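Local coordinates for N-acetylneuraminic acid outer membrane channel protein NanC (Escherichia coli, PDB 2WJR) that forms a monomeric, weakly anion-selective outer membrane channel through which N-acetylneuraminic acid, the commonest host sialic acid, enters the bacterium, at residues Ala1-Arg9 with Glu16-Gly24. The protein carries 1 engineered substitution. Numbering follows the deposited sequence.
Sequences ALDVRGGYR and ETRLKVSEG. Engineered in segment 1-9: Ala-1 (natural residue Thr).
The guanidinium of Arg-5 lies flat on that of Arg-18, centres 3.8 Å apart and planes at 16°, with Arg-5 NH1 above the centre of its partner. Both chains run extended through chi2 and bend at chi3 (65° in Arg-18), which turns the two groups face to face. Lys-20 CD covers the opposite face of Arg-18. At the edge of Arg-18, NH2 forms a salt bridge to Asp-3 OD1 (3.3 Å) whose hydrogen bond is weak, the carboxylate standing nearly perpendicular; one water accepts from Arg-18 NE and donates to the same OD1. Nearer the extracellular end, Arg-9 NE points straight at Glu-16 OE2 (3.0 Å, 176° at the hydrogen), in the guanidinium plane but from above the carboxylate. On the other face of the hairpin, Leu-19 CD1 meets Val-4 CG2 at 3.6 Å and Leu-2 CD1 meets Val-21 CG1 at 3.6 Å. The backbones form the first hairpin of the KdgM-family β-barrel, antiparallel, with paired bonds at Asp-3/Lys-20, Arg-5/Arg-18 and Gly-7/Glu-16. Asp-3, through a hydrogen bond from OD1, Arg-5 and Arg-18 all reach Tyr-183 of strand 180-188, beyond strand 198-212, which indicates that this face lines the barrel interior. Arg-207 also pairs with Glu-16 OE2, and Arg-9 NH1 with Glu-203. An alanine in place of Arg-9 would probably leave Glu-16 OE2 with Arg-207 and cost Glu-203 an ion-pair partner. Strands 29-40 and 198-212 flank the hairpin; Thr-17 OG1 bonds to Thr-37 on the former.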
ATOM      1  N   ALA A   1      14.249  -9.042   2.756  1.00 30.08           N
ATOM      2  CA  ALA A   1      13.096  -9.865   3.191  1.00 30.16           C
ATOM      3  C   ALA A   1      12.265 -10.183   1.971  1.00 30.21           C
ATOM      4  O   ALA A   1      12.227  -9.396   1.025  1.00 31.48           O
ATOM      5  CB  ALA A   1      12.259  -9.124   4.235  1.00 27.63           C
ATOM      6  N   LEU A   2      11.646 -11.355   1.981  1.00 30.01           N
ATOM      7  CA  LEU A   2      10.794 -11.795   0.910  1.00 29.57           C
ATOM      8  C   LEU A   2       9.424 -11.947   1.509  1.00 28.65           C
ATOM      9  O   LEU A   2       9.275 -12.571   2.537  1.00 28.50           O
ATOM     10  CB  LEU A   2      11.282 -13.137   0.372  1.00 30.46           C
ATOM     11  CG  LEU A   2      10.421 -13.927  -0.614  1.00 31.48           C
ATOM     12  CD1 LEU A   2      10.273 -13.209  -1.925  1.00 33.64           C
ATOM     13  CD2 LEU A   2      11.052 -15.304  -0.844  1.00 33.27           C
ATOM     14  N   ASP A   3       8.423 -11.361   0.865  1.00 27.49           N
ATOM     15  CA  ASP A   3       7.050 -11.456   1.345  1.00 26.45           C
ATOM     16  C   ASP A   3       6.204 -12.068   0.231  1.00 25.39           C
ATOM     17  O   ASP A   3       6.316 -11.671  -0.937  1.00 24.59           O
ATOM     18  CB  ASP A   3       6.533 -10.063   1.718  1.00 26.71           C
ATOM     19  CG  ASP A   3       5.249 -10.102   2.528  1.00 27.14           C
ATOM     20  OD1 ASP A   3       4.164 -10.409   1.976  1.00 28.65           O
ATOM     21  OD2 ASP A   3       5.313  -9.772   3.723  1.00 31.04           O
ATOM     22  N   VAL A   4       5.365 -13.026   0.605  1.00 24.89           N
ATOM     23  CA  VAL A   4       4.439 -13.697  -0.312  1.00 24.69           C
ATOM     24  C   VAL A   4       3.050 -13.553   0.301  1.00 24.00           C
ATOM     25  O   VAL A   4       2.869 -13.829   1.477  1.00 23.61           O
ATOM     26  CB  VAL A   4       4.780 -15.197  -0.476  1.00 25.41           C
ATOM     27  CG1 VAL A   4       3.804 -15.858  -1.440  1.00 26.46           C
ATOM     28  CG2 VAL A   4       6.223 -15.377  -0.983  1.00 26.23           C
ATOM     29  N   ARG A   5       2.080 -13.095  -0.473  1.00 23.88           N
ATOM     30  CA  ARG A   5       0.766 -12.809   0.089  1.00 23.93           C
ATOM     31  C   ARG A   5      -0.306 -13.192  -0.891  1.00 23.81           C
ATOM     32  O   ARG A   5      -0.201 -12.893  -2.063  1.00 24.98           O
ATOM     33  CB  ARG A   5       0.624 -11.316   0.435  1.00 24.02           C
ATOM     34  CG  ARG A   5      -0.600 -10.986   1.261  1.00 22.88           C
ATOM     35  CD  ARG A   5      -0.765  -9.487   1.461  1.00 22.18           C
ATOM     36  NE  ARG A   5      -1.043  -8.824   0.202  1.00 21.27           N
ATOM     37  CZ  ARG A   5      -1.010  -7.512   0.003  1.00 22.64           C
ATOM     38  NH1 ARG A   5      -0.716  -6.687   0.988  1.00 21.81           N
ATOM     39  NH2 ARG A   5      -1.279  -7.024  -1.195  1.00 23.92           N
ATOM     40  N   GLY A   6      -1.334 -13.852  -0.391  1.00 24.23           N
ATOM     41  CA  GLY A   6      -2.526 -14.174  -1.191  1.00 24.78           C
ATOM     42  C   GLY A   6      -3.718 -13.454  -0.600  1.00 24.48           C
ATOM     43  O   GLY A   6      -3.830 -13.353   0.610  1.00 24.69           O
ATOM     44  N   GLY A   7      -4.618 -12.972  -1.452  1.00 25.51           N
ATOM     45  CA  GLY A   7      -5.776 -12.224  -0.985  1.00 26.20           C
ATOM     46  C   GLY A   7      -7.033 -12.463  -1.784  1.00 26.51           C
ATOM     47  O   GLY A   7      -6.965 -12.724  -2.980  1.00 26.37           O
ATOM     48  N   TYR A   8      -8.170 -12.371  -1.099  1.00 27.57           N
ATOM     49  CA  TYR A   8      -9.489 -12.437  -1.738  1.00 28.43           C
ATOM     50  C   TYR A   8     -10.237 -11.122  -1.552  1.00 28.36           C
ATOM     51  O   TYR A   8     -10.346 -10.622  -0.440  1.00 28.48           O
ATOM     52  CB  TYR A   8     -10.327 -13.592  -1.161  1.00 28.62           C
ATOM     53  CG  TYR A   8     -11.744 -13.564  -1.709  1.00 31.20           C
ATOM     54  CD1 TYR A   8     -11.982 -13.795  -3.058  1.00 34.32           C
ATOM     55  CD2 TYR A   8     -12.823 -13.245  -0.897  1.00 34.98           C
ATOM     56  CE1 TYR A   8     -13.271 -13.742  -3.587  1.00 36.87           C
ATOM     57  CE2 TYR A   8     -14.122 -13.190  -1.415  1.00 37.47           C
ATOM     58  CZ  TYR A   8     -14.330 -13.438  -2.762  1.00 37.89           C
ATOM     59  OH  TYR A   8     -15.595 -13.376  -3.297  1.00 41.93           O
ATOM     60  N   ARG A   9     -10.779 -10.590  -2.647  1.00 28.83           N
ATOM     61  CA  ARG A   9     -11.600  -9.401  -2.619  1.00 29.38           C
ATOM     62  C   ARG A   9     -13.068  -9.740  -2.896  1.00 29.88           C
ATOM     63  O   ARG A   9     -13.377 -10.266  -3.966  1.00 29.06           O
ATOM     64  CB  ARG A   9     -11.101  -8.411  -3.655  1.00 29.56           C
ATOM     65  CG  ARG A   9      -9.683  -7.931  -3.380  1.00 32.08           C
ATOM     66  CD  ARG A   9      -9.659  -6.456  -3.514  1.00 34.90           C
ATOM     67  NE  ARG A   9      -8.372  -5.872  -3.836  1.00 36.28           N
ATOM     68  CZ  ARG A   9      -8.254  -4.688  -4.417  1.00 37.26           C
ATOM     69  NH1 ARG A   9      -9.338  -4.005  -4.769  1.00 38.46           N
ATOM     70  NH2 ARG A   9      -7.064  -4.196  -4.680  1.00 38.78           N
ATOM     71  N   GLU A  16      -5.871 -11.982  -5.541  1.00 30.36           N
ATOM     72  CA  GLU A  16      -4.615 -11.321  -5.868  1.00 29.64           C
ATOM     73  C   GLU A  16      -3.459 -11.929  -5.092  1.00 28.69           C
ATOM     74  O   GLU A  16      -3.611 -12.346  -3.943  1.00 28.66           O
ATOM     75  CB  GLU A  16      -4.702  -9.830  -5.585  1.00 30.24           C
ATOM     76  CG  GLU A  16      -5.108  -9.477  -4.169  1.00 30.35           C
ATOM     77  CD  GLU A  16      -5.141  -7.973  -3.952  1.00 31.60           C
ATOM     78  OE1 GLU A  16      -4.337  -7.261  -4.604  1.00 31.06           O
ATOM     79  OE2 GLU A  16      -5.958  -7.502  -3.123  1.00 31.60           O
ATOM     80  N   THR A  17      -2.306 -11.972  -5.736  1.00 28.34           N
ATOM     81  CA  THR A  17      -1.080 -12.443  -5.104  1.00 28.29           C
ATOM     82  C   THR A  17      -0.026 -11.368  -5.226  1.00 27.21           C
ATOM     83  O   THR A  17       0.095 -10.703  -6.263  1.00 28.36           O
ATOM     84  CB  THR A  17      -0.569 -13.794  -5.695  1.00 27.87           C
ATOM     85  OG1 THR A  17      -0.044 -13.586  -6.998  1.00 32.32           O
ATOM     86  CG2 THR A  17      -1.687 -14.805  -5.780  1.00 28.34           C
ATOM     87  N   ARG A  18       0.697 -11.160  -4.136  1.00 26.10           N
ATOM     88  CA  ARG A  18       1.794 -10.242  -4.124  1.00 25.59           C
ATOM     89  C   ARG A  18       3.055 -11.009  -3.771  1.00 25.22           C
ATOM     90  O   ARG A  18       3.079 -11.827  -2.849  1.00 24.71           O
ATOM     91  CB  ARG A  18       1.570  -9.105  -3.117  1.00 25.32           C
ATOM     92  CG  ARG A  18       2.651  -8.014  -3.216  1.00 25.37           C
ATOM     93  CD  ARG A  18       2.519  -6.951  -2.143  1.00 24.38           C
ATOM     94  NE  ARG A  18       2.735  -7.500  -0.816  1.00 24.32           N
ATOM     95  CZ  ARG A  18       2.709  -6.796   0.313  1.00 24.74           C
ATOM     96  NH1 ARG A  18       2.479  -5.487   0.300  1.00 26.71           N
ATOM     97  NH2 ARG A  18       2.925  -7.401   1.468  1.00 24.25           N
ATOM     98  N   LEU A  19       4.093 -10.729  -4.528  1.00 25.53           N
ATOM     99  CA  LEU A  19       5.425 -11.221  -4.235  1.00 26.42           C
ATOM    100  C   LEU A  19       6.293  -9.996  -4.091  1.00 25.24           C
ATOM    101  O   LEU A  19       6.365  -9.179  -5.005  1.00 25.29           O
ATOM    102  CB  LEU A  19       5.912 -12.107  -5.372  1.00 26.99           C
ATOM    103  CG  LEU A  19       5.680 -13.628  -5.247  1.00 30.10           C
ATOM    104  CD1 LEU A  19       6.771 -14.210  -4.353  1.00 34.41           C
ATOM    105  CD2 LEU A  19       4.300 -14.024  -4.732  1.00 33.42           C
ATOM    106  N   LYS A  20       6.951  -9.860  -2.946  1.00 25.15           N
ATOM    107  CA  LYS A  20       7.621  -8.611  -2.624  1.00 25.16           C
ATOM    108  C   LYS A  20       8.987  -8.856  -2.006  1.00 25.19           C
ATOM    109  O   LYS A  20       9.117  -9.669  -1.115  1.00 25.84           O
ATOM    110  CB  LYS A  20       6.757  -7.826  -1.649  1.00 25.09           C
ATOM    111  CG  LYS A  20       7.294  -6.462  -1.283  1.00 27.10           C
ATOM    112  CD  LYS A  20       6.299  -5.727  -0.421  1.00 30.98           C
ATOM    113  CE  LYS A  20       6.762  -4.332  -0.086  1.00 34.28           C
ATOM    114  NZ  LYS A  20       5.961  -3.774   1.037  1.00 38.15           N
ATOM    115  N   VAL A  21       9.988  -8.139  -2.488  1.00 25.58           N
ATOM    116  CA  VAL A  21      11.326  -8.228  -1.922  1.00 26.01           C
ATOM    117  C   VAL A  21      11.741  -6.844  -1.491  1.00 25.95           C
ATOM    118  O   VAL A  21      11.716  -5.896  -2.285  1.00 25.77           O
ATOM    119  CB  VAL A  21      12.350  -8.830  -2.912  1.00 26.27           C
ATOM    120  CG1 VAL A  21      12.052 -10.302  -3.136  1.00 26.81           C
ATOM    121  CG2 VAL A  21      12.313  -8.104  -4.248  1.00 27.35           C
ATOM    122  N   SER A  22      12.116  -6.721  -0.227  1.00 26.11           N
ATOM    123  CA  SER A  22      12.520  -5.425   0.309  1.00 26.97           C
ATOM    124  C   SER A  22      13.769  -5.523   1.189  1.00 26.77           C
ATOM    125  O   SER A  22      13.997  -6.539   1.845  1.00 26.28           O
ATOM    126  CB  SER A  22      11.390  -4.810   1.123  1.00 26.68           C
ATOM    127  OG  SER A  22      11.082  -5.637   2.222  1.00 31.46           O
ATOM    128  N   GLU A  23      14.511  -4.426   1.243  1.00 26.53           N
ATOM    129  CA  GLU A  23      15.784  -4.378   1.979  1.00 26.92           C
ATOM    130  C   GLU A  23      16.134  -2.966   2.401  1.00 25.87           C
ATOM    131  O   GLU A  23      16.045  -2.039   1.592  1.00 24.65           O
ATOM    132  CB  GLU A  23      16.870  -4.912   1.061  1.00 27.64           C
ATOM    133  CG  GLU A  23      18.251  -4.837   1.584  1.00 32.01           C
ATOM    134  CD  GLU A  23      19.159  -5.812   0.858  1.00 35.48           C
ATOM    135  OE1 GLU A  23      20.075  -5.361   0.137  1.00 39.12           O
ATOM    136  OE2 GLU A  23      18.932  -7.027   0.992  1.00 40.46           O
ATOM    137  N   GLY A  24      16.502  -2.816   3.676  1.00 24.98           N
ATOM    138  CA  GLY A  24      17.121  -1.599   4.184  1.00 24.62           C
ATOM    139  C   GLY A  24      18.647  -1.748   4.216  1.00 24.87           C
ATOM    140  O   GLY A  24      19.172  -2.789   4.625  1.00 23.17           O
TER
HETATM  141  O   HOH W   1       3.689 -10.032  -0.428  1.00 26.02           O
HETATM  142  O   HOH W   2      -1.662  -8.052  -4.136  1.00 26.06           O
HETATM  143  O   HOH W   3      -2.038 -10.254  -2.165  1.00 28.19           O